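Side-chain contacts in glycine betaine, L-proline ABC transporter, glycine/betaine/L-proline-binding protein (ProX) (Borrelia burgdorferi, PDB 3TMG), which binds glycine betaine and, as in related substrate-binding proteins, probably delivers such solutes to an ABC importer in the cell membrane: residues A31-K36 with A46-V51; E40-N45 with T269-K274; T98-V103 with Q137-Q142; F188-I193 with N245-G250. All blocks are in the same frame, centred on the assembly; numbering follows the deposited sequence.

Contact 1 of 4, residues A31-K36 with A46-V51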
loop_
_atom_site.group_PDB
_atom_site.type_symbol
_atom_site.label_atom_id
_atom_site.label_comp_id
_atom_site.label_asym_id
_atom_site.label_seq_id
_atom_site.Cartn_x
_atom_site.Cartn_y
_atom_site.Cartn_z
ATOM N N ALA A 31 7.449 3.086 -3.513
ATOM C CA ALA A 31 7.705 2.188 -4.673
ATOM C C ALA A 31 7.540 2.842 -6.025
ATOM O O ALA A 31 8.341 2.609 -6.955
ATOM C CB ALA A 31 6.806 0.947 -4.614
ATOM N N THR A 32 6.483 3.651 -6.174
ATOM C CA THR A 32 6.172 4.250 -7.467
ATOM C C THR A 32 7.216 5.315 -7.875
ATOM O O THR A 32 7.657 5.360 -9.034
ATOM C CB THR A 32 4.703 4.779 -7.481
ATOM O OG1 THR A 32 3.845 3.645 -7.205
ATOM C CG2 THR A 32 4.348 5.294 -8.865
ATOM N N ASN A 33 7.627 6.142 -6.905
ATOM C CA ASN A 33 8.732 7.084 -7.117
ATOM C C ASN A 33 10.082 6.411 -7.377
ATOM O O ASN A 33 10.838 6.863 -8.251
ATOM C CB ASN A 33 8.826 8.104 -5.971
ATOM C CG ASN A 33 7.866 9.277 -6.149
ATOM O OD1 ASN A 33 8.234 10.265 -6.758
ATOM N ND2 ASN A 33 6.643 9.194 -5.570
ATOM N N VAL A 34 10.357 5.317 -6.683
ATOM C CA VAL A 34 11.576 4.520 -7.017
ATOM C C VAL A 34 11.529 4.052 -8.481
ATOM O O VAL A 34 12.488 4.278 -9.212
ATOM C CB VAL A 34 11.765 3.307 -6.094
ATOM C CG1 VAL A 34 12.843 2.336 -6.651
ATOM C CG2 VAL A 34 12.174 3.793 -4.716
ATOM N N LEU A 35 10.422 3.436 -8.908
ATOM C CA LEU A 35 10.320 2.995 -10.303
ATOM C C LEU A 35 10.352 4.152 -11.305
ATOM O O LEU A 35 10.933 4.045 -12.407
ATOM C CB LEU A 35 9.128 2.073 -10.516
ATOM C CG LEU A 35 9.325 0.636 -9.997
ATOM C CD1 LEU A 35 8.186 -0.259 -10.475
ATOM C CD2 LEU A 35 10.651 -0.033 -10.408
ATOM N N LYS A 36 9.774 5.289 -10.919
ATOM C CA LYS A 36 9.894 6.455 -11.763
ATOM C C LYS A 36 11.385 6.790 -12.037
ATOM O O LYS A 36 11.783 7.061 -13.174
ATOM C CB LYS A 36 9.190 7.638 -11.101
ATOM C CG LYS A 36 9.213 8.875 -11.983
ATOM C CD LYS A 36 8.407 9.959 -11.281
ATOM C CE LYS A 36 9.069 11.264 -11.522
ATOM N NZ LYS A 36 8.166 12.086 -12.345
ATOM N N ALA A 46 8.995 9.047 -17.664
ATOM C CA ALA A 46 8.213 8.189 -16.785
ATOM C C ALA A 46 7.214 9.068 -16.062
ATOM O O ALA A 46 7.613 9.926 -15.287
ATOM C CB ALA A 46 9.130 7.487 -15.793
ATOM N N GLU A 47 5.930 8.898 -16.345
ATOM C CA GLU A 47 4.922 9.694 -15.646
ATOM C C GLU A 47 4.209 8.823 -14.615
ATOM O O GLU A 47 3.810 7.719 -14.930
ATOM C CB GLU A 47 3.892 10.192 -16.611
ATOM C CG GLU A 47 4.474 11.088 -17.693
ATOM C CD GLU A 47 3.402 11.436 -18.693
ATOM O OE1 GLU A 47 2.588 12.333 -18.388
ATOM O OE2 GLU A 47 3.337 10.816 -19.760
ATOM N N ILE A 48 4.007 9.363 -13.429
ATOM C CA ILE A 48 3.259 8.641 -12.393
ATOM C C ILE A 48 1.982 9.404 -12.094
ATOM O O ILE A 48 1.930 10.652 -12.194
ATOM C CB ILE A 48 4.109 8.341 -11.138
ATOM C CG1 ILE A 48 4.534 9.610 -10.398
ATOM C CG2 ILE A 48 5.317 7.460 -11.521
ATOM C CD1 ILE A 48 5.243 9.306 -9.069
ATOM N N PHE A 49 0.943 8.667 -11.768
ATOM C CA PHE A 49 -0.373 9.291 -11.603
ATOM C C PHE A 49 -1.032 8.882 -10.299
ATOM O O PHE A 49 -1.334 7.693 -10.097
ATOM C CB PHE A 49 -1.272 8.905 -12.761
ATOM C CG PHE A 49 -0.805 9.414 -14.081
ATOM C CD1 PHE A 49 -1.099 10.700 -14.484
ATOM C CD2 PHE A 49 -0.040 8.601 -14.920
ATOM C CE1 PHE A 49 -0.691 11.169 -15.739
ATOM C CE2 PHE A 49 0.383 9.072 -16.156
ATOM C CZ PHE A 49 0.055 10.352 -16.567
ATOM N N SER A 50 -1.267 9.874 -9.431
ATOM C CA SER A 50 -1.844 9.630 -8.114
ATOM C C SER A 50 -3.356 9.731 -8.266
ATOM O O SER A 50 -3.860 10.772 -8.612
ATOM C CB SER A 50 -1.315 10.659 -7.111
ATOM O OG SER A 50 -1.881 10.446 -5.822
ATOM N N VAL A 51 -4.060 8.617 -8.064
ATOM C CA VAL A 51 -5.481 8.533 -8.301
ATOM C C VAL A 51 -6.168 7.778 -7.146
ATOM O O VAL A 51 -5.515 7.421 -6.130
ATOM C CB VAL A 51 -5.778 7.886 -9.684
ATOM C CG1 VAL A 51 -5.244 8.754 -10.813
ATOM C CG2 VAL A 51 -5.185 6.478 -9.770
HETATM O O HOH W 1 5.187 12.135 -12.938
#
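Apolar contacts make up most of this interface, and Ile48 is at their centre. Its CG2 meets the methyl CG2 of Thr32 at 3.6 Å. The two side chains approach at a slant. CG2 of Ile48 also lies 3.9 Å from CB of Lys36. The other branch of Ile48 runs at about a right angle to Asn33, and its CD1 ends 3.8 Å from ND2 of the amide. CG1 of Ile48 sits between the backbone N and the carbonyl carbon (chi1 65°). This directs CG2 to Thr32 and Lys36, and CD1 to Asn33 and to CD of Lys36. Ala46 adds its CB, 4.1 Å from CG of Lys36.

The segments belong to a beta-alpha-beta unit formed by strand 16-22, helix 26-41 and strand 44-50. The two strands are parallel neighbours, and the helix covers one face of the pair. The short axes of helix 31-36 and strand 46-50 run nearly antiparallel, at 166°, and come within 8.8 Å.

No hydrogen bond joins the segments directly. Thr32 CG2 is anti to the backbone N, which leaves OG1 beside that N and bonded to Glu28 O in the preceding turn. Asn33 ND2 bonds to Thr29 O. The Lys36 chain starts extended and bends at its last two torsions. Its NZ donates to a water at 3.0 Å. The same water accepts from Ile48 N at 3.1 Å, so it bridges the ammonium group and the strand backbone. Lys36 NZ also has a long, weak ion pair with Glu40.

Contact 2 of 4, residues E40-N45 with T269-K274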
loop_
_atom_site.group_PDB
_atom_site.type_symbol
_atom_site.label_atom_id
_atom_site.label_comp_id
_atom_site.label_asym_id
_atom_site.label_seq_id
_atom_site.Cartn_x
_atom_site.Cartn_y
_atom_site.Cartn_z
ATOM N N GLU A 40 13.400 6.686 -15.596
ATOM C CA GLU A 40 14.126 7.876 -16.040
ATOM C C GLU A 40 15.575 7.569 -16.394
ATOM O O GLU A 40 16.069 8.057 -17.440
ATOM C CB GLU A 40 14.079 9.004 -15.023
ATOM C CG GLU A 40 12.700 9.629 -14.893
ATOM C CD GLU A 40 12.589 10.628 -13.744
ATOM O OE1 GLU A 40 13.474 10.701 -12.865
ATOM O OE2 GLU A 40 11.587 11.363 -13.719
ATOM N N LYS A 41 16.255 6.800 -15.542
ATOM C CA LYS A 41 17.655 6.467 -15.813
ATOM C C LYS A 41 17.817 5.603 -17.055
ATOM O O LYS A 41 18.864 5.676 -17.723
ATOM C CB LYS A 41 18.332 5.854 -14.612
ATOM C CG LYS A 41 18.721 6.916 -13.606
ATOM C CD LYS A 41 19.003 6.297 -12.259
ATOM C CE LYS A 41 20.409 5.706 -12.235
ATOM N NZ LYS A 41 21.371 6.641 -12.895
ATOM N N MET A 42 16.783 4.807 -17.361
ATOM C CA MET A 42 16.675 4.077 -18.630
ATOM C C MET A 42 16.257 4.939 -19.835
ATOM O O MET A 42 16.173 4.420 -20.957
ATOM C CB MET A 42 15.711 2.887 -18.511
ATOM C CG MET A 42 16.142 1.823 -17.518
ATOM S SD MET A 42 14.878 0.616 -17.077
ATOM C CE MET A 42 14.360 -0.019 -18.687
ATOM N N GLY A 43 16.009 6.234 -19.634
ATOM C CA GLY A 43 15.745 7.136 -20.777
ATOM C C GLY A 43 14.262 7.318 -21.081
ATOM O O GLY A 43 13.900 7.798 -22.149
ATOM N N TYR A 44 13.393 6.971 -20.130
ATOM C CA TYR A 44 11.960 7.198 -20.301
ATOM C C TYR A 44 11.518 8.568 -19.792
ATOM O O TYR A 44 12.059 9.108 -18.807
ATOM C CB TYR A 44 11.158 6.135 -19.509
ATOM C CG TYR A 44 11.088 4.808 -20.189
ATOM C CD1 TYR A 44 12.197 3.984 -20.222
ATOM C CD2 TYR A 44 9.917 4.380 -20.833
ATOM C CE1 TYR A 44 12.155 2.754 -20.865
ATOM C CE2 TYR A 44 9.869 3.149 -21.495
ATOM C CZ TYR A 44 10.994 2.336 -21.492
ATOM O OH TYR A 44 11.004 1.107 -22.118
ATOM N N ASN A 45 10.506 9.110 -20.448
ATOM C CA ASN A 45 9.648 10.046 -19.788
ATOM C C ASN A 45 8.670 9.201 -18.947
ATOM O O ASN A 45 7.664 8.677 -19.446
ATOM C CB ASN A 45 8.916 10.915 -20.814
ATOM C CG ASN A 45 7.895 11.817 -20.171
ATOM O OD1 ASN A 45 7.939 12.069 -18.970
ATOM N ND2 ASN A 45 6.958 12.291 -20.957
ATOM N N THR A 269 19.135 -5.582 -10.636
ATOM C CA THR A 269 18.378 -6.806 -10.867
ATOM C C THR A 269 17.018 -6.578 -11.526
ATOM O O THR A 269 16.410 -7.520 -12.043
ATOM C CB THR A 269 18.204 -7.686 -9.595
ATOM O OG1 THR A 269 17.248 -7.105 -8.698
ATOM C CG2 THR A 269 19.551 -7.938 -8.902
ATOM N N TRP A 270 16.530 -5.337 -11.523
ATOM C CA TRP A 270 15.187 -5.118 -12.044
ATOM C C TRP A 270 15.192 -4.765 -13.500
ATOM O O TRP A 270 14.108 -4.643 -14.117
ATOM C CB TRP A 270 14.447 -4.027 -11.271
ATOM C CG TRP A 270 14.388 -4.208 -9.756
ATOM C CD1 TRP A 270 14.426 -5.385 -9.000
ATOM C CD2 TRP A 270 14.213 -3.126 -8.799
ATOM N NE1 TRP A 270 14.308 -5.089 -7.642
ATOM C CE2 TRP A 270 14.192 -3.729 -7.478
ATOM C CE3 TRP A 270 14.092 -1.710 -8.918
ATOM C CZ2 TRP A 270 14.067 -2.953 -6.326
ATOM C CZ3 TRP A 270 13.930 -0.963 -7.758
ATOM C CH2 TRP A 270 13.912 -1.567 -6.494
ATOM N N VAL A 271 16.393 -4.539 -14.053
ATOM C CA VAL A 271 16.481 -3.921 -15.383
ATOM C C VAL A 271 17.130 -4.873 -16.399
ATOM O O VAL A 271 17.945 -5.724 -16.015
ATOM C CB VAL A 271 17.169 -2.504 -15.388
ATOM C CG1 VAL A 271 16.519 -1.536 -14.410
ATOM C CG2 VAL A 271 18.696 -2.559 -15.196
ATOM N N PRO A 272 16.787 -4.725 -17.697
ATOM C CA PRO A 272 17.427 -5.592 -18.695
ATOM C C PRO A 272 18.943 -5.394 -18.711
ATOM O O PRO A 272 19.445 -4.303 -18.404
ATOM C CB PRO A 272 16.804 -5.103 -20.030
ATOM C CG PRO A 272 15.473 -4.547 -19.617
ATOM C CD PRO A 272 15.773 -3.854 -18.318
ATOM N N GLU A 273 19.651 -6.454 -19.088
ATOM C CA GLU A 273 21.111 -6.487 -19.162
ATOM C C GLU A 273 21.711 -5.214 -19.758
ATOM O O GLU A 273 22.595 -4.588 -19.173
ATOM C CB GLU A 273 21.528 -7.722 -19.996
ATOM C CG GLU A 273 23.024 -7.930 -20.122
ATOM C CD GLU A 273 23.710 -8.045 -18.779
ATOM O OE1 GLU A 273 23.152 -8.668 -17.855
ATOM O OE2 GLU A 273 24.827 -7.512 -18.661
ATOM N N LYS A 274 21.217 -4.878 -20.949
ATOM C CA LYS A 274 21.489 -3.661 -21.713
ATOM C C LYS A 274 21.660 -2.373 -20.865
ATOM O O LYS A 274 22.482 -1.521 -21.181
ATOM C CB LYS A 274 20.236 -3.464 -22.552
ATOM C CG LYS A 274 20.331 -3.093 -24.000
ATOM C CD LYS A 274 18.971 -2.479 -24.317
ATOM C CE LYS A 274 18.400 -2.947 -25.650
ATOM N NZ LYS A 274 16.967 -2.526 -25.730
#
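Met42 is the residue through which segment 40-45 touches Val271 and Pro272. It directly follows helix 26-41, which closes with a Schellman motif at Gly43. Gly43 has positive phi there, and its N bonds back to Glu40 O at 2.9 Å. The chain then turns into strand 44-50.

The CB of Met42 points toward segment 269-274. CG lies anti to the carbonyl carbon (chi1 -63°), and chi2 is extended, which carries the sulfur across to the other segment. CB and CG make no contact with segment 269-274. SD is the first atom to touch, 3.8 Å from CG1 of Val271. Here the two side chains run side by side with opposite headings. The chain bends at chi3 (54°), and CE turns toward CD of Pro272. The methionine lies crosswise to the proline.

Nearby, Met42 also touches Val227 of helix 222-230 and Tyr275. Val271 packs on Val38 of helix 26-41 and on Phe279. The contact thus joins the end of an early helix to a loop close to the C terminus, by apolar contacts alone. The tip of the methionine, CE, ends 4.1 Å from CD of Pro272.

Contact 3 of 4, residues T98-V103 with Q137-Q142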
loop_
_atom_site.group_PDB
_atom_site.type_symbol
_atom_site.label_atom_id
_atom_site.label_comp_id
_atom_site.label_asym_id
_atom_site.label_seq_id
_atom_site.Cartn_x
_atom_site.Cartn_y
_atom_site.Cartn_z
ATOM N N THR A 98 2.403 -8.951 3.645
ATOM C CA THR A 98 1.484 -7.914 4.111
ATOM C C THR A 98 0.550 -8.460 5.159
ATOM O O THR A 98 0.219 -9.644 5.123
ATOM C CB THR A 98 0.587 -7.293 3.000
ATOM O OG1 THR A 98 -0.320 -8.290 2.464
ATOM C CG2 THR A 98 1.495 -6.703 1.880
ATOM N N ILE A 99 0.049 -7.579 6.034
ATOM C CA ILE A 99 -1.089 -7.947 6.885
ATOM C C ILE A 99 -1.908 -6.670 6.990
ATOM O O ILE A 99 -1.315 -5.575 7.132
ATOM C CB ILE A 99 -0.604 -8.344 8.322
ATOM C CG1 ILE A 99 0.309 -9.567 8.298
ATOM C CG2 ILE A 99 -1.768 -8.483 9.322
ATOM C CD1 ILE A 99 0.932 -9.888 9.672
ATOM N N GLN A 100 -3.231 -6.777 6.967
ATOM C CA GLN A 100 -4.085 -5.630 7.301
ATOM C C GLN A 100 -4.990 -6.079 8.439
ATOM O O GLN A 100 -5.254 -7.269 8.603
ATOM C CB GLN A 100 -4.913 -5.154 6.071
ATOM C CG GLN A 100 -5.697 -6.305 5.402
ATOM C CD GLN A 100 -6.822 -5.878 4.464
ATOM O OE1 GLN A 100 -6.897 -4.717 4.021
ATOM N NE2 GLN A 100 -7.696 -6.843 4.107
ATOM N N GLY A 101 -5.400 -5.135 9.288
ATOM C CA GLY A 101 -6.284 -5.522 10.389
ATOM C C GLY A 101 -6.616 -4.344 11.304
ATOM O O GLY A 101 -6.285 -3.190 10.993
ATOM N N PHE A 102 -7.319 -4.663 12.390
ATOM C CA PHE A 102 -7.796 -3.713 13.356
ATOM C C PHE A 102 -6.637 -3.533 14.344
ATOM O O PHE A 102 -6.057 -4.512 14.843
ATOM C CB PHE A 102 -8.990 -4.329 14.102
ATOM C CG PHE A 102 -10.320 -4.307 13.352
ATOM C CD1 PHE A 102 -10.426 -4.592 12.004
ATOM C CD2 PHE A 102 -11.484 -4.024 14.063
ATOM C CE1 PHE A 102 -11.666 -4.613 11.361
ATOM C CE2 PHE A 102 -12.727 -4.015 13.434
ATOM C CZ PHE A 102 -12.827 -4.329 12.076
ATOM N N VAL A 103 -6.312 -2.284 14.635
ATOM C CA VAL A 103 -5.168 -1.953 15.455
ATOM C C VAL A 103 -5.555 -1.021 16.581
ATOM O O VAL A 103 -6.328 -0.056 16.399
ATOM C CB VAL A 103 -4.068 -1.287 14.581
ATOM C CG1 VAL A 103 -2.966 -0.661 15.430
ATOM C CG2 VAL A 103 -3.481 -2.319 13.610
ATOM N N GLN A 137 -10.064 -0.132 3.587
ATOM C CA GLN A 137 -11.282 0.497 4.120
ATOM C C GLN A 137 -12.561 -0.297 3.821
ATOM O O GLN A 137 -13.462 -0.433 4.676
ATOM C CB GLN A 137 -11.419 1.908 3.544
ATOM C CG GLN A 137 -12.528 2.781 4.178
ATOM C CD GLN A 137 -12.110 3.436 5.486
ATOM O OE1 GLN A 137 -11.041 3.146 6.033
ATOM N NE2 GLN A 137 -12.999 4.267 6.038
ATOM N N ILE A 138 -12.664 -0.778 2.588
ATOM C CA ILE A 138 -13.756 -1.670 2.196
ATOM C C ILE A 138 -13.830 -2.918 3.104
ATOM O O ILE A 138 -14.907 -3.258 3.674
ATOM C CB ILE A 138 -13.624 -2.085 0.716
ATOM C CG1 ILE A 138 -13.754 -0.832 -0.204
ATOM C CG2 ILE A 138 -14.675 -3.168 0.379
ATOM C CD1 ILE A 138 -13.709 -1.131 -1.705
ATOM N N VAL A 139 -12.695 -3.595 3.268
ATOM C CA VAL A 139 -12.707 -4.876 4.019
ATOM C C VAL A 139 -12.948 -4.613 5.514
ATOM O O VAL A 139 -13.610 -5.367 6.192
ATOM C CB VAL A 139 -11.406 -5.686 3.816
ATOM C CG1 VAL A 139 -11.504 -6.983 4.600
ATOM C CG2 VAL A 139 -11.270 -6.033 2.304
ATOM N N THR A 140 -12.425 -3.502 6.002
ATOM C CA THR A 140 -12.717 -3.092 7.390
ATOM C C THR A 140 -14.241 -2.935 7.632
ATOM O O THR A 140 -14.780 -3.397 8.638
ATOM C CB THR A 140 -12.026 -1.769 7.704
ATOM O OG1 THR A 140 -10.601 -1.970 7.710
ATOM C CG2 THR A 140 -12.463 -1.280 9.080
ATOM N N GLU A 141 -14.923 -2.260 6.722
ATOM C CA GLU A 141 -16.378 -2.126 6.836
ATOM C C GLU A 141 -17.051 -3.502 6.783
ATOM O O GLU A 141 -18.023 -3.769 7.516
ATOM C CB GLU A 141 -16.913 -1.222 5.726
ATOM C CG GLU A 141 -18.402 -0.978 5.818
ATOM C CD GLU A 141 -18.937 -0.344 4.556
ATOM O OE1 GLU A 141 -18.192 -0.272 3.556
ATOM O OE2 GLU A 141 -20.103 0.105 4.570
ATOM N N GLN A 142 -16.540 -4.397 5.929
ATOM C CA GLN A 142 -17.111 -5.749 5.862
ATOM C C GLN A 142 -16.880 -6.514 7.191
ATOM O O GLN A 142 -17.782 -7.228 7.664
ATOM C CB GLN A 142 -16.538 -6.512 4.650
ATOM C CG GLN A 142 -16.991 -5.889 3.316
ATOM C CD GLN A 142 -16.290 -6.451 2.081
ATOM O OE1 GLN A 142 -15.181 -6.959 2.148
ATOM N NE2 GLN A 142 -16.950 -6.342 0.935
#
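Gln100 reaches from strand 88-105 to Val139 on helix 135-146. Its CG is tucked over the backbone (chi1 52°), and the chain is extended beyond it. This brings the amide to the helix. NE2 lies 3.8 Å from CG1 of Val139 and 3.9 Å from its CB. The glutamine runs roughly perpendicular to the valine. This is a van der Waals contact, since the amide has its polar partners outside the two segments. OE1 bonds to OG1 of Thr136, and NE2 donates to Met203 O.

Phe102 supplies the second contact. Its CB does not point straight at the helix, but chi1 of -79° swings the ring nearer. Ring atom CE1 meets CG2 of Thr140 at 4.1 Å, and CZ lies 4.1 Å from Thr140 O. With CG2 of Thr140 anti to the backbone N, the methyl faces the ring atom while OG1 turns back to bond Thr136 O.

Thr136 is a glycine betaine-binding residue. Gln100 also touches Ala76 of the ligand pocket, and the nearest atoms of its side chain and the bound trimethyl glycine are about 4 Å apart. The Gln100 to Thr136 bond is consistent with a second-shell role beside the betaine pocket of this type 2 periplasmic-binding-protein fold.

Contact 4 of 4, residues F188-I193 with N245-G250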
loop_
_atom_site.group_PDB
_atom_site.type_symbol
_atom_site.label_atom_id
_atom_site.label_comp_id
_atom_site.label_asym_id
_atom_site.label_seq_id
_atom_site.Cartn_x
_atom_site.Cartn_y
_atom_site.Cartn_z
ATOM N N PHE A 188 4.392 0.535 13.460
ATOM C CA PHE A 188 4.659 -0.563 14.392
ATOM C C PHE A 188 5.995 -0.456 15.108
ATOM O O PHE A 188 6.164 -1.000 16.205
ATOM C CB PHE A 188 4.505 -1.927 13.664
ATOM C CG PHE A 188 3.073 -2.259 13.404
ATOM C CD1 PHE A 188 2.313 -2.838 14.409
ATOM C CD2 PHE A 188 2.465 -1.938 12.192
ATOM C CE1 PHE A 188 0.959 -3.096 14.205
ATOM C CE2 PHE A 188 1.114 -2.198 11.991
ATOM C CZ PHE A 188 0.366 -2.779 13.004
ATOM N N SER A 189 6.947 0.281 14.552
ATOM C CA SER A 189 8.162 0.503 15.340
ATOM C C SER A 189 8.188 1.823 16.090
ATOM O O SER A 189 8.817 1.922 17.133
ATOM C CB SER A 189 9.409 0.295 14.500
ATOM O OG SER A 189 9.341 1.151 13.399
ATOM N N ARG A 190 7.473 2.832 15.594
ATOM C CA ARG A 190 7.468 4.139 16.218
ATOM C C ARG A 190 6.515 4.143 17.419
ATOM O O ARG A 190 6.751 4.823 18.410
ATOM C CB ARG A 190 7.062 5.232 15.200
ATOM C CG ARG A 190 7.374 6.640 15.692
ATOM C CD ARG A 190 7.052 7.735 14.672
ATOM N NE ARG A 190 7.789 7.642 13.402
ATOM C CZ ARG A 190 7.503 8.422 12.354
ATOM N NH1 ARG A 190 6.526 9.314 12.459
ATOM N NH2 ARG A 190 8.172 8.322 11.209
ATOM N N TYR A 191 5.402 3.415 17.293
ATOM C CA TYR A 191 4.406 3.304 18.368
ATOM C C TYR A 191 4.338 1.883 18.919
ATOM O O TYR A 191 4.734 0.964 18.247
ATOM C CB TYR A 191 3.018 3.713 17.872
ATOM C CG TYR A 191 3.016 5.057 17.196
ATOM C CD1 TYR A 191 3.312 6.236 17.928
ATOM C CD2 TYR A 191 2.689 5.176 15.853
ATOM C CE1 TYR A 191 3.296 7.477 17.306
ATOM C CE2 TYR A 191 2.670 6.413 15.230
ATOM C CZ TYR A 191 2.999 7.547 15.954
ATOM O OH TYR A 191 2.978 8.777 15.335
ATOM N N ASP A 192 3.832 1.741 20.147
ATOM C CA ASP A 192 3.563 0.461 20.748
ATOM C C ASP A 192 2.092 0.156 20.475
ATOM O O ASP A 192 1.209 0.567 21.220
ATOM C CB ASP A 192 3.886 0.512 22.247
ATOM C CG ASP A 192 3.814 -0.826 22.892
ATOM O OD1 ASP A 192 3.588 -1.828 22.186
ATOM O OD2 ASP A 192 3.980 -0.887 24.117
ATOM N N ILE A 193 1.847 -0.574 19.383
ATOM C CA ILE A 193 0.515 -0.857 18.900
ATOM C C ILE A 193 0.407 -2.357 18.552
ATOM O O ILE A 193 1.424 -3.014 18.374
ATOM C CB ILE A 193 0.198 -0.018 17.636
ATOM C CG1 ILE A 193 1.341 -0.095 16.588
ATOM C CG2 ILE A 193 -0.086 1.431 18.039
ATOM C CD1 ILE A 193 0.967 0.481 15.213
ATOM N N ASN A 245 10.584 9.308 4.270
ATOM C CA ASN A 245 9.557 10.115 3.571
ATOM C C ASN A 245 8.554 10.754 4.532
ATOM O O ASN A 245 8.248 11.945 4.400
ATOM C CB ASN A 245 8.772 9.295 2.526
ATOM C CG ASN A 245 9.568 9.047 1.268
ATOM O OD1 ASN A 245 10.575 9.689 1.058
ATOM N ND2 ASN A 245 9.123 8.088 0.427
ATOM N N ASP A 246 8.116 9.976 5.538
ATOM C CA ASP A 246 7.266 10.532 6.590
ATOM C C ASP A 246 7.969 11.686 7.342
ATOM O O ASP A 246 7.355 12.720 7.671
ATOM C CB ASP A 246 6.808 9.451 7.597
ATOM C CG ASP A 246 6.062 10.056 8.773
ATOM O OD1 ASP A 246 4.870 10.332 8.575
ATOM O OD2 ASP A 246 6.632 10.280 9.868
ATOM N N LYS A 247 9.253 11.532 7.622
ATOM C CA LYS A 247 9.980 12.566 8.368
ATOM C C LYS A 247 10.394 13.732 7.475
ATOM O O LYS A 247 10.789 14.778 7.979
ATOM C CB LYS A 247 11.239 11.970 9.023
ATOM C CG LYS A 247 10.928 10.895 10.050
ATOM C CD LYS A 247 12.212 10.232 10.577
ATOM C CE LYS A 247 11.877 9.428 11.817
ATOM N NZ LYS A 247 12.890 8.344 12.030
ATOM N N GLU A 248 10.282 13.549 6.159
ATOM C CA GLU A 248 10.721 14.571 5.194
ATOM C C GLU A 248 9.596 14.823 4.218
ATOM O O GLU A 248 9.702 14.454 3.072
ATOM C CB GLU A 248 12.009 14.132 4.473
ATOM C CG GLU A 248 13.173 13.957 5.438
ATOM C CD GLU A 248 14.448 13.364 4.847
ATOM O OE1 GLU A 248 14.487 12.950 3.679
ATOM O OE2 GLU A 248 15.459 13.304 5.605
ATOM N N PRO A 249 8.490 15.442 4.685
ATOM C CA PRO A 249 7.322 15.506 3.775
ATOM C C PRO A 249 7.660 16.227 2.459
ATOM O O PRO A 249 8.368 17.248 2.467
ATOM C CB PRO A 249 6.261 16.290 4.570
ATOM C CG PRO A 249 6.917 16.810 5.781
ATOM C CD PRO A 249 8.228 16.081 5.989
ATOM N N GLY A 250 7.149 15.696 1.354
ATOM C CA GLY A 250 7.275 16.407 0.067
ATOM C C GLY A 250 8.571 16.056 -0.667
ATOM O O GLY A 250 8.854 16.609 -1.742
#
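Arg190 and Asp246 form a salt bridge between helix 187-190 and helix 235-247. Arg190 approaches end-on and uses both terminal nitrogens on a single oxygen. NH1 donates to Asp246 OD2 at 2.8 Å, and NH2 donates to Asp246 OD2 at the same 2.8 Å. Neither bond is straight, with N-H...O angles of 146° and 142°, as expected when two donors share one acceptor.

OD2 lies in the guanidinium plane. The nitrogens, however, reach it from above the carboxylate plane, both from the same face. The two flat groups are turned 46° against each other. Asp246 CG is anti to its N, which directs the carboxylate toward the arginine.

NH2 of Arg190 has a second anionic partner, OD1 of Asp243, one turn earlier on the same helix as Asp246. Arg190 also makes a cation-pi contact with Trp186. CE of Lys247 comes within 3.9 Å of Arg190 NH2, obliquely to the guanidinium. Its own NZ is paired with OD2 of Asp243. The ammonium and guanidinium charges are therefore close but share the carboxylate of Asp243 between them, which would probably offset their repulsion.

Asp243, Asp246, Arg190 and Lys247 together make a small ion-pair network away from the betaine pocket. It is a complex salt bridge at the surface, apparently spanning the two lobes of this binding-protein fold.

In the fold
From the N terminus, contact 1 closes first, a short loop from helix 26-41 to strand 44-50. Contact 2 starts on the next turn of that helix, before contact 1 has closed, so the two cross. Contact 2 closes only near the C terminus, and Trp270 from its second segment packs on Val34 and Leu35 of contact 1. Contacts 3 and 4 follow in series within this long loop. Contact 3 ties strand 88-105 to helix 135-146, across the chain's centre from contacts 1 and 2. Contact 4 links helix 187-190 to helix 235-247. Val103 of contact 3 meets Phe188 and Ile193 of contact 4.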